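Local atomic coordinates of glutaredoxin (Grx-1) (Archaeoglobus fulgidus, PDB entry 3IC4), a protein that probably transfers electrons by thiol-disulfide exchange as a small glutaredoxin. Residues Ser20-Pro23 with His24-Arg27; Arg27-Glu30 with Phe31-Glu35; Glu50-Lys53 with Lys54-Lys58. One frame throughout, in Å; residues are numbered along the deposited sequence.

Contact 1 (Ser20-Pro23 with His24-Arg27)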
ATOM      1  N   SER A  20       6.461  -6.505  -5.773  1.00  2.00           N
ATOM      2  CA  SER A  20       6.520  -7.894  -5.279  1.00  2.00           C
ATOM      3  C   SER A  20       7.962  -8.308  -5.107  1.00  2.36           C
ATOM      4  O   SER A  20       8.269  -9.266  -4.339  1.00  4.08           O
ATOM      5  CB  SER A  20       5.724  -8.820  -6.204  1.00  2.00           C
ATOM      6  OG  SER A  20       6.432  -9.031  -7.403  1.00  2.00           O
ATOM      7  N   THR A  21       8.841  -7.660  -5.858  1.00  2.05           N
ATOM      8  CA  THR A  21      10.278  -7.898  -5.884  1.00  3.30           C
ATOM      9  C   THR A  21      11.073  -7.118  -4.865  1.00  2.60           C
ATOM     10  O   THR A  21      12.302  -7.325  -4.727  1.00  6.60           O
ATOM     11  CB  THR A  21      10.784  -7.586  -7.302  1.00  3.65           C
ATOM     12  OG1 THR A  21      10.394  -6.253  -7.645  1.00  8.22           O
ATOM     13  CG2 THR A  21      10.128  -8.513  -8.273  1.00  5.52           C
ATOM     14  N   CYS A  22      10.419  -6.248  -4.120  1.00  2.00           N
ATOM     15  CA  CYS A  22      11.158  -5.349  -3.220  1.00  2.00           C
ATOM     16  C   CYS A  22      11.249  -5.939  -1.809  1.00  2.00           C
ATOM     17  O   CYS A  22      10.201  -6.259  -1.243  1.00  2.00           O
ATOM     18  CB  CYS A  22      10.433  -4.056  -3.129  1.00  2.38           C
ATOM     19  SG  CYS A  22      10.889  -2.951  -1.737  1.00  5.76           S
ATOM     20  N   PRO A  23      12.442  -6.035  -1.219  1.00  2.00           N
ATOM     21  CA  PRO A  23      12.545  -6.664   0.101  1.00  2.00           C
ATOM     22  C   PRO A  23      11.929  -5.879   1.240  1.00  2.00           C
ATOM     23  O   PRO A  23      11.466  -6.475   2.197  1.00  2.00           O
ATOM     24  CB  PRO A  23      14.037  -6.825   0.298  1.00  2.00           C
ATOM     25  CG  PRO A  23      14.636  -5.768  -0.523  1.00  2.18           C
ATOM     26  CD  PRO A  23      13.773  -5.641  -1.729  1.00  2.00           C
ATOM     27  N   HIS A  24      11.857  -4.554   1.109  1.00  2.00           N
ATOM     28  CA  HIS A  24      11.147  -3.723   2.110  1.00  2.00           C
ATOM     29  C   HIS A  24       9.685  -3.973   2.081  1.00  2.00           C
ATOM     30  O   HIS A  24       9.048  -4.068   3.106  1.00  2.00           O
ATOM     31  CB  HIS A  24      11.363  -2.239   1.866  1.00  2.00           C
ATOM     32  CG  HIS A  24      12.795  -1.869   1.689  1.00  3.01           C
ATOM     33  ND1 HIS A  24      13.708  -1.992   2.702  1.00  2.50           N
ATOM     34  CD2 HIS A  24      13.458  -1.325   0.637  1.00  3.01           C
ATOM     35  CE1 HIS A  24      14.889  -1.588   2.278  1.00  5.21           C
ATOM     36  NE2 HIS A  24      14.768  -1.145   1.034  1.00  4.56           N
ATOM     37  N   CYS A  25       9.167  -4.105   0.870  1.00  2.00           N
ATOM     38  CA  CYS A  25       7.739  -4.451   0.641  1.00  2.00           C
ATOM     39  C   CYS A  25       7.407  -5.828   1.129  1.00  2.00           C
ATOM     40  O   CYS A  25       6.377  -6.014   1.770  1.00  2.00           O
ATOM     41  CB  CYS A  25       7.369  -4.354  -0.817  1.00  2.00           C
ATOM     42  SG  CYS A  25       7.499  -2.673  -1.442  1.00  2.00           S
ATOM     43  N   LYS A  26       8.287  -6.795   0.866  1.00  2.00           N
ATOM     44  CA  LYS A  26       8.125  -8.169   1.422  1.00  2.00           C
ATOM     45  C   LYS A  26       8.025  -8.169   2.942  1.00  2.00           C
ATOM     46  O   LYS A  26       7.183  -8.848   3.514  1.00  2.00           O
ATOM     47  CB  LYS A  26       9.270  -9.099   0.998  1.00  2.00           C
ATOM     48  CG  LYS A  26       9.297  -9.474  -0.462  1.00  2.57           C
ATOM     49  CD  LYS A  26      10.510 -10.338  -0.809  1.00  2.00           C
ATOM     50  CE  LYS A  26      10.669 -10.500  -2.281  1.00  4.92           C
ATOM     51  NZ  LYS A  26      11.710 -11.464  -2.526  1.00  2.00           N
ATOM     52  N   ARG A  27       8.925  -7.462   3.603  1.00  2.00           N
ATOM     53  CA  ARG A  27       8.948  -7.357   5.063  1.00  2.00           C
ATOM     54  C   ARG A  27       7.626  -6.742   5.600  1.00  2.00           C
ATOM     55  O   ARG A  27       7.034  -7.192   6.558  1.00  2.00           O
ATOM     56  CB  ARG A  27      10.154  -6.541   5.532  1.00  2.00           C
ATOM     57  CG  ARG A  27      11.453  -7.297   5.537  1.00  2.00           C
ATOM     58  CD  ARG A  27      12.584  -6.466   6.149  1.00  2.00           C
ATOM     59  NE  ARG A  27      13.170  -5.599   5.156  1.00  2.00           N
ATOM     60  CZ  ARG A  27      14.100  -5.960   4.270  1.00  2.00           C
ATOM     61  NH1 ARG A  27      14.566  -5.048   3.429  1.00  2.86           N
ATOM     62  NH2 ARG A  27      14.598  -7.184   4.168  1.00  2.00           N
TER
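Cys22 and Pro23 meet the first turn of helix 23-35 with sulfur, carbonyl and ring. Cys22 SG takes the N-H of Cys25 at 3.3 Å in a nearly straight bond (162°) and so caps the helix; its own placement, anti to the backbone N (chi1 164°), turns the sulfur back over the helix start. From there it also lies against His24 CB and 3.4 Å from Cys25 SG, too far for a disulfide. The pair is consistent with the CxxC motif of thioredoxin-type folds, set at a helix start and here modelled as two thiols. With a serine in place of Cys22 the sulfur is gone, and Cys25 SG is likely to be left without its thiol mate. Pro23 follows the cap: its CB is 3.6 Å from Arg27 NH1, and its carbonyl O lies over one face of the Arg27 guanidinium, 3.4 Å from Arg27 CZ, while also accepting from Arg27 N. His24 ND1 lies at the edge of that guanidinium, in its plane. Lys26 runs extended along the loop, its CE 3.4 Å from Ser20 O, and its N gives a 2.9 Å bond to Cys22 O.

Contact 2 (Arg27-Glu30 with Phe31-Glu35)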
ATOM      1  N   ARG A  27       8.925  -7.462   3.603  1.00  2.00           N
ATOM      2  CA  ARG A  27       8.948  -7.357   5.063  1.00  2.00           C
ATOM      3  C   ARG A  27       7.626  -6.742   5.600  1.00  2.00           C
ATOM      4  O   ARG A  27       7.034  -7.192   6.558  1.00  2.00           O
ATOM      5  CB  ARG A  27      10.154  -6.541   5.532  1.00  2.00           C
ATOM      6  CG  ARG A  27      11.453  -7.297   5.537  1.00  2.00           C
ATOM      7  CD  ARG A  27      12.584  -6.466   6.149  1.00  2.00           C
ATOM      8  NE  ARG A  27      13.170  -5.599   5.156  1.00  2.00           N
ATOM      9  CZ  ARG A  27      14.100  -5.960   4.270  1.00  2.00           C
ATOM     10  NH1 ARG A  27      14.566  -5.048   3.429  1.00  2.86           N
ATOM     11  NH2 ARG A  27      14.598  -7.184   4.168  1.00  2.00           N
ATOM     12  N   THR A  28       7.189  -5.686   4.928  1.00  2.00           N
ATOM     13  CA  THR A  28       5.956  -5.011   5.314  1.00  2.00           C
ATOM     14  C   THR A  28       4.740  -5.942   5.141  1.00  2.00           C
ATOM     15  O   THR A  28       3.884  -5.995   6.002  1.00  2.00           O
ATOM     16  CB  THR A  28       5.751  -3.748   4.461  1.00  2.00           C
ATOM     17  OG1 THR A  28       6.908  -2.928   4.590  1.00  2.00           O
ATOM     18  CG2 THR A  28       4.498  -2.934   4.881  1.00  2.00           C
ATOM     19  N   LEU A  29       4.695  -6.699   4.044  1.00  2.00           N
ATOM     20  CA  LEU A  29       3.634  -7.686   3.841  1.00  2.00           C
ATOM     21  C   LEU A  29       3.593  -8.716   4.986  1.00  2.00           C
ATOM     22  O   LEU A  29       2.534  -9.064   5.503  1.00  2.00           O
ATOM     23  CB  LEU A  29       3.836  -8.378   2.476  1.00  2.00           C
ATOM     24  CG  LEU A  29       2.812  -9.497   2.147  1.00  2.00           C
ATOM     25  CD1 LEU A  29       1.565  -8.865   1.659  1.00  3.66           C
ATOM     26  CD2 LEU A  29       3.319 -10.502   1.134  1.00  6.19           C
ATOM     27  N   GLU A  30       4.760  -9.228   5.363  1.00  2.00           N
ATOM     28  CA  GLU A  30       4.847 -10.188   6.452  1.00  2.00           C
ATOM     29  C   GLU A  30       4.435  -9.555   7.780  1.00  2.00           C
ATOM     30  O   GLU A  30       3.802 -10.207   8.601  1.00  2.00           O
ATOM     31  CB  GLU A  30       6.238 -10.820   6.497  1.00  2.00           C
ATOM     32  CG  GLU A  30       6.563 -11.642   5.189  1.00  2.00           C
ATOM     33  CD  GLU A  30       5.649 -12.815   4.951  1.00  2.00           C
ATOM     34  OE1 GLU A  30       5.120 -13.444   5.925  1.00  2.00           O
ATOM     35  OE2 GLU A  30       5.437 -13.196   3.756  1.00  2.00           O
ATOM     36  N   PHE A  31       4.768  -8.279   7.978  1.00  2.00           N
ATOM     37  CA  PHE A  31       4.281  -7.575   9.158  1.00  2.00           C
ATOM     38  C   PHE A  31       2.770  -7.588   9.237  1.00  2.00           C
ATOM     39  O   PHE A  31       2.193  -7.841  10.287  1.00  2.00           O
ATOM     40  CB  PHE A  31       4.807  -6.124   9.198  1.00  2.00           C
ATOM     41  CG  PHE A  31       4.202  -5.285  10.322  1.00  2.00           C
ATOM     42  CD1 PHE A  31       4.728  -5.318  11.590  1.00  5.40           C
ATOM     43  CD2 PHE A  31       3.076  -4.536  10.106  1.00  2.00           C
ATOM     44  CE1 PHE A  31       4.102  -4.630  12.634  1.00  8.87           C
ATOM     45  CE2 PHE A  31       2.472  -3.852  11.124  1.00  3.90           C
ATOM     46  CZ  PHE A  31       2.970  -3.921  12.375  1.00  6.20           C
ATOM     47  N   LEU A  32       2.138  -7.203   8.129  1.00  2.00           N
ATOM     48  CA  LEU A  32       0.681  -7.082   8.063  1.00  2.00           C
ATOM     49  C   LEU A  32       0.053  -8.427   8.248  1.00  2.00           C
ATOM     50  O   LEU A  32      -0.963  -8.547   8.931  1.00  2.00           O
ATOM     51  CB  LEU A  32       0.246  -6.437   6.737  1.00  2.00           C
ATOM     52  CG  LEU A  32       0.625  -4.955   6.567  1.00  2.00           C
ATOM     53  CD1 LEU A  32       0.296  -4.535   5.176  1.00  2.00           C
ATOM     54  CD2 LEU A  32       0.002  -4.080   7.632  1.00  2.00           C
ATOM     55  N   LYS A  33       0.661  -9.465   7.685  1.00  2.00           N
ATOM     56  CA  LYS A  33       0.108 -10.820   7.850  1.00  2.13           C
ATOM     57  C   LYS A  33       0.085 -11.241   9.286  1.00  2.00           C
ATOM     58  O   LYS A  33      -0.878 -11.875   9.752  1.00  2.00           O
ATOM     59  CB  LYS A  33       0.921 -11.852   7.058  1.00  2.00           C
ATOM     60  CG  LYS A  33       0.659 -11.746   5.581  1.00  3.26           C
ATOM     61  CD  LYS A  33       1.629 -12.420   4.586  1.00  7.46           C
ATOM     62  CE  LYS A  33       1.890 -13.821   4.754  1.00  7.64           C
ATOM     63  NZ  LYS A  33       2.749 -14.330   3.598  1.00  7.34           N
ATOM     64  N   ARG A  34       1.193 -10.977   9.964  1.00  3.22           N
ATOM     65  CA  ARG A  34       1.397 -11.360  11.358  1.00  4.89           C
ATOM     66  C   ARG A  34       0.464 -10.542  12.275  1.00  5.26           C
ATOM     67  O   ARG A  34      -0.078 -11.040  13.270  1.00  5.44           O
ATOM     68  CB  ARG A  34       2.883 -11.171  11.687  1.00  6.13           C
ATOM     69  CG  ARG A  34       3.250 -11.481  13.092  1.00  9.80           C
ATOM     70  CD  ARG A  34       4.686 -11.999  13.234  1.00 11.95           C
ATOM     71  NE  ARG A  34       4.885 -12.499  14.626  1.00 16.48           N
ATOM     72  CZ  ARG A  34       4.758 -13.759  15.102  1.00 19.07           C
ATOM     73  NH1 ARG A  34       4.438 -14.802  14.313  1.00 21.33           N
ATOM     74  NH2 ARG A  34       4.984 -13.991  16.409  1.00 17.96           N
ATOM     75  N   GLU A  35       0.209  -9.298  11.887  1.00  6.20           N
ATOM     76  CA  GLU A  35      -0.637  -8.414  12.663  1.00  7.41           C
ATOM     77  C   GLU A  35      -2.068  -8.919  12.787  1.00  7.64           C
ATOM     78  O   GLU A  35      -2.759  -8.664  13.795  1.00  8.49           O
ATOM     79  CB  GLU A  35      -0.577  -6.986  12.076  1.00  7.59           C
ATOM     80  CG  GLU A  35      -1.077  -5.890  12.978  1.00 11.13           C
ATOM     81  CD  GLU A  35      -0.301  -5.649  14.291  1.00 15.91           C
ATOM     82  OE1 GLU A  35       0.852  -6.121  14.495  1.00 15.45           O
ATOM     83  OE2 GLU A  35      -0.895  -4.948  15.167  1.00 17.40           O
TER
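The Phe31 ring stands off from Arg27-Glu30, with Thr28 O lying obliquely to it; the closer touch is made by Phe31 CB, 3.3 Å from Thr28 O. The ring itself reaches Leu86 and Lys87 of helix 83-91. The other flat group in play, the Glu30 carboxylate, meets Lys33 through OE2 on its syn side, with the ammonium 30° out of the carboxylate plane. Both belong to helix 23-35, the connecting helix of the beta-alpha-beta unit formed with strands 15-18 and 40-43. Four successive i to i+4 bonds tie its turns together, from Phe31 N to Arg27 O through to Arg34 N to Glu30 O.

The helix has two characters. On the inner side Thr28 and Leu32 pack on Met16 of strand 15-18, and Leu32 also touches Phe39; Leu32 CG comes within 3.5 Å of Thr28 O. The Thr28 hydroxyl is satisfied by His24 O one turn back. Leu29, which also touches Phe39, crosses Lys33, Leu29 CG being 4.0 Å from Lys33 CD, and Lys33 CG rests 3.3 Å from Leu29 O. On the outer side Glu30 and Lys33 lie side by side, pointing the same way. Glu30 bends at chi2 (-62°) and Lys33 at chi3 (55°), bends that bring the carboxylate and the amine together. The bridge is uneven: Lys33 NZ is 2.9 Å from Glu30 OE2 but 3.4 Å from Glu30 OE1.

Contact 3 (Glu50-Lys53 with Lys54-Lys58)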
ATOM      1  N   GLU A  50      -1.244   2.315 -18.468  1.00 12.38           N
ATOM      2  CA  GLU A  50      -1.989   3.368 -17.775  1.00 13.06           C
ATOM      3  C   GLU A  50      -2.474   2.948 -16.412  1.00 12.25           C
ATOM      4  O   GLU A  50      -2.559   3.798 -15.521  1.00 10.53           O
ATOM      5  CB  GLU A  50      -3.199   3.882 -18.598  1.00 14.35           C
ATOM      6  CG  GLU A  50      -2.859   4.920 -19.676  1.00 19.27           C
ATOM      7  CD  GLU A  50      -1.745   5.940 -19.268  1.00 24.99           C
ATOM      8  OE1 GLU A  50      -1.790   6.506 -18.132  1.00 29.91           O
ATOM      9  OE2 GLU A  50      -0.827   6.169 -20.106  1.00 28.48           O
ATOM     10  N   GLU A  51      -2.808   1.669 -16.242  1.00 11.87           N
ATOM     11  CA  GLU A  51      -3.257   1.184 -14.938  1.00 11.36           C
ATOM     12  C   GLU A  51      -2.077   1.336 -13.919  1.00  9.55           C
ATOM     13  O   GLU A  51      -2.267   1.807 -12.783  1.00  8.36           O
ATOM     14  CB  GLU A  51      -3.768  -0.263 -15.037  1.00 11.90           C
ATOM     15  CG  GLU A  51      -4.453  -0.733 -13.741  1.00 16.36           C
ATOM     16  CD  GLU A  51      -5.123  -2.126 -13.782  1.00 20.73           C
ATOM     17  OE1 GLU A  51      -4.538  -3.094 -14.381  1.00 23.88           O
ATOM     18  OE2 GLU A  51      -6.249  -2.264 -13.178  1.00 24.66           O
ATOM     19  N   ARG A  52      -0.861   0.977 -14.346  1.00  6.93           N
ATOM     20  CA  ARG A  52       0.320   1.184 -13.504  1.00  6.05           C
ATOM     21  C   ARG A  52       0.550   2.664 -13.200  1.00  5.02           C
ATOM     22  O   ARG A  52       0.812   3.041 -12.056  1.00  2.99           O
ATOM     23  CB  ARG A  52       1.582   0.580 -14.132  1.00  4.98           C
ATOM     24  CG  ARG A  52       2.803   0.688 -13.238  1.00  3.29           C
ATOM     25  CD  ARG A  52       3.966   0.341 -13.993  1.00  3.92           C
ATOM     26  NE  ARG A  52       4.054  -1.092 -14.251  1.00  4.45           N
ATOM     27  CZ  ARG A  52       5.075  -1.713 -14.864  1.00  6.94           C
ATOM     28  NH1 ARG A  52       6.147  -1.046 -15.288  1.00  7.82           N
ATOM     29  NH2 ARG A  52       5.033  -3.020 -15.038  1.00  7.22           N
ATOM     30  N   LYS A  53       0.468   3.509 -14.229  1.00  5.51           N
ATOM     31  CA  LYS A  53       0.684   4.959 -14.071  1.00  5.13           C
ATOM     32  C   LYS A  53      -0.306   5.544 -13.092  1.00  3.84           C
ATOM     33  O   LYS A  53       0.039   6.367 -12.269  1.00  2.00           O
ATOM     34  CB  LYS A  53       0.629   5.683 -15.430  1.00  6.02           C
ATOM     35  CG  LYS A  53       1.887   5.429 -16.294  1.00  8.28           C
ATOM     36  CD  LYS A  53       2.018   6.369 -17.519  1.00 11.44           C
ATOM     37  CE  LYS A  53       2.859   5.629 -18.612  1.00 14.86           C
ATOM     38  NZ  LYS A  53       3.112   6.345 -19.919  1.00 15.99           N
ATOM     39  N   LYS A  54      -1.550   5.091 -13.157  1.00  3.21           N
ATOM     40  CA  LYS A  54      -2.583   5.587 -12.268  1.00  3.79           C
ATOM     41  C   LYS A  54      -2.298   5.254 -10.797  1.00  2.28           C
ATOM     42  O   LYS A  54      -2.475   6.121  -9.911  1.00  2.00           O
ATOM     43  CB  LYS A  54      -3.906   4.987 -12.714  1.00  5.08           C
ATOM     44  CG  LYS A  54      -5.138   5.384 -11.972  1.00 10.93           C
ATOM     45  CD  LYS A  54      -6.304   4.451 -12.461  1.00 18.35           C
ATOM     46  CE  LYS A  54      -7.669   5.185 -12.663  1.00 22.50           C
ATOM     47  NZ  LYS A  54      -8.718   4.976 -11.560  1.00 24.60           N
ATOM     48  N   VAL A  55      -1.832   4.019 -10.546  1.00  2.68           N
ATOM     49  CA  VAL A  55      -1.503   3.591  -9.194  1.00  2.00           C
ATOM     50  C   VAL A  55      -0.267   4.311  -8.677  1.00  2.00           C
ATOM     51  O   VAL A  55      -0.210   4.725  -7.505  1.00  2.00           O
ATOM     52  CB  VAL A  55      -1.357   2.094  -9.091  1.00  2.33           C
ATOM     53  CG1 VAL A  55      -0.982   1.695  -7.659  1.00  4.07           C
ATOM     54  CG2 VAL A  55      -2.677   1.444  -9.501  1.00  3.54           C
ATOM     55  N   ILE A  56       0.702   4.490  -9.569  1.00  2.00           N
ATOM     56  CA  ILE A  56       1.891   5.301  -9.203  1.00  2.00           C
ATOM     57  C   ILE A  56       1.520   6.741  -8.768  1.00  2.00           C
ATOM     58  O   ILE A  56       2.026   7.279  -7.771  1.00  2.00           O
ATOM     59  CB  ILE A  56       3.020   5.261 -10.292  1.00  2.00           C
ATOM     60  CG1 ILE A  56       3.598   3.834 -10.384  1.00  2.00           C
ATOM     61  CG2 ILE A  56       4.150   6.236  -9.852  1.00  2.00           C
ATOM     62  CD1 ILE A  56       4.413   3.488 -11.650  1.00  2.00           C
ATOM     63  N   GLU A  57       0.621   7.368  -9.509  1.00  2.00           N
ATOM     64  CA  GLU A  57       0.203   8.710  -9.176  1.00  2.40           C
ATOM     65  C   GLU A  57      -0.580   8.708  -7.883  1.00  2.00           C
ATOM     66  O   GLU A  57      -0.450   9.638  -7.077  1.00  2.00           O
ATOM     67  CB  GLU A  57      -0.568   9.356 -10.330  1.00  3.96           C
ATOM     68  CG  GLU A  57       0.351   9.813 -11.530  1.00  7.40           C
ATOM     69  CD  GLU A  57       1.716  10.454 -11.147  1.00  9.98           C
ATOM     70  OE1 GLU A  57       1.836  11.241 -10.165  1.00 13.45           O
ATOM     71  OE2 GLU A  57       2.696  10.126 -11.850  1.00 15.66           O
ATOM     72  N   LYS A  58      -1.321   7.644  -7.641  1.00  2.28           N
ATOM     73  CA  LYS A  58      -2.048   7.495  -6.365  1.00  2.23           C
ATOM     74  C   LYS A  58      -1.147   7.377  -5.134  1.00  2.00           C
ATOM     75  O   LYS A  58      -1.364   8.061  -4.119  1.00  3.09           O
ATOM     76  CB  LYS A  58      -2.949   6.310  -6.453  1.00  2.60           C
ATOM     77  CG  LYS A  58      -3.779   6.004  -5.201  1.00  7.54           C
ATOM     78  CD  LYS A  58      -4.651   7.125  -4.857  1.00 10.97           C
ATOM     79  CE  LYS A  58      -5.980   6.699  -4.272  1.00 14.00           C
ATOM     80  NZ  LYS A  58      -6.915   7.850  -4.272  1.00 14.79           N
TER
HETATM   81  O   HOH W   1       2.347   7.908 -13.212  1.00 15.29           O
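Arg52 and Ile56, one turn apart on helix 49-63, lie side by side and point the same way. Ile56 can be followed outward. Its CB stands 3.6 Å from Arg52 O, close to the Lys53 carbonyl as well. CG1, anti to the carbonyl carbon (chi1 -66°), folds back along the helix and comes 3.3 Å from Arg52 O, the same oxygen that receives the Ile56 N-H. CD1, at the tip, ends 3.6 Å from Arg52 CG, with Arg52 CD a little farther away. The methyl therefore covers the aliphatic root of the arginine and not its guanidinium, which turns elsewhere: NH2 bonds to Leu47 O, before the helix. Beyond this pair, Ile56 touches Tyr66.

Three further backbone bonds, from Lys54, Val55 and Glu57 to the carbonyls four residues earlier, complete the helical ladder. On the inner side Val55 puts CG2 3.3 Å from Glu51 O and packs on Leu47 and on Tyr17 of strand 15-18, so this helix lies against the central sheet of the thioredoxin-like fold. Lys54 sends its amine to a salt bridge with Glu4, a residue of the N-terminal tag. On another side a water joins Lys53 O, at 2.9 Å, to Glu57 OE2, giving a hydrogen to each. Lys53 O thus accepts both this water and the Glu57 N-H, while the other carboxylate oxygen, Glu57 OE1, bonds to Tyr66 OH. Lys53 NZ and Glu50 OE2 form a long salt bridge at 3.9 Å. The one direct side-chain contact across the segments, Arg52 with Ile56, is hydrocarbon, and a water links Glu57 to Lys53 O; the charged end of Arg52 instead suggests a tie between the helix and the residues just before it.

In the fold
Contacts 1 and 2 follow each other along helix 23-35, sharing Arg27, with centres about 11 Å apart: the first holds the loop after strand 15-18 and the helix start with its two cysteines, the second the rest of the helix. Contact 3 comes later in the chain, on helix 49-63, its centre about 19 Å from that of contact 1 (nearest atoms about 10 Å) and 24 Å from that of contact 2; contacts 2 and 3 lie on opposite sides of the chain's centre. Both helices send side chains to strand 15-18 of the four-stranded mixed sheet, as in thioredoxin-like folds. The probable redox pair thus sits at one end of a helix packed on the sheet.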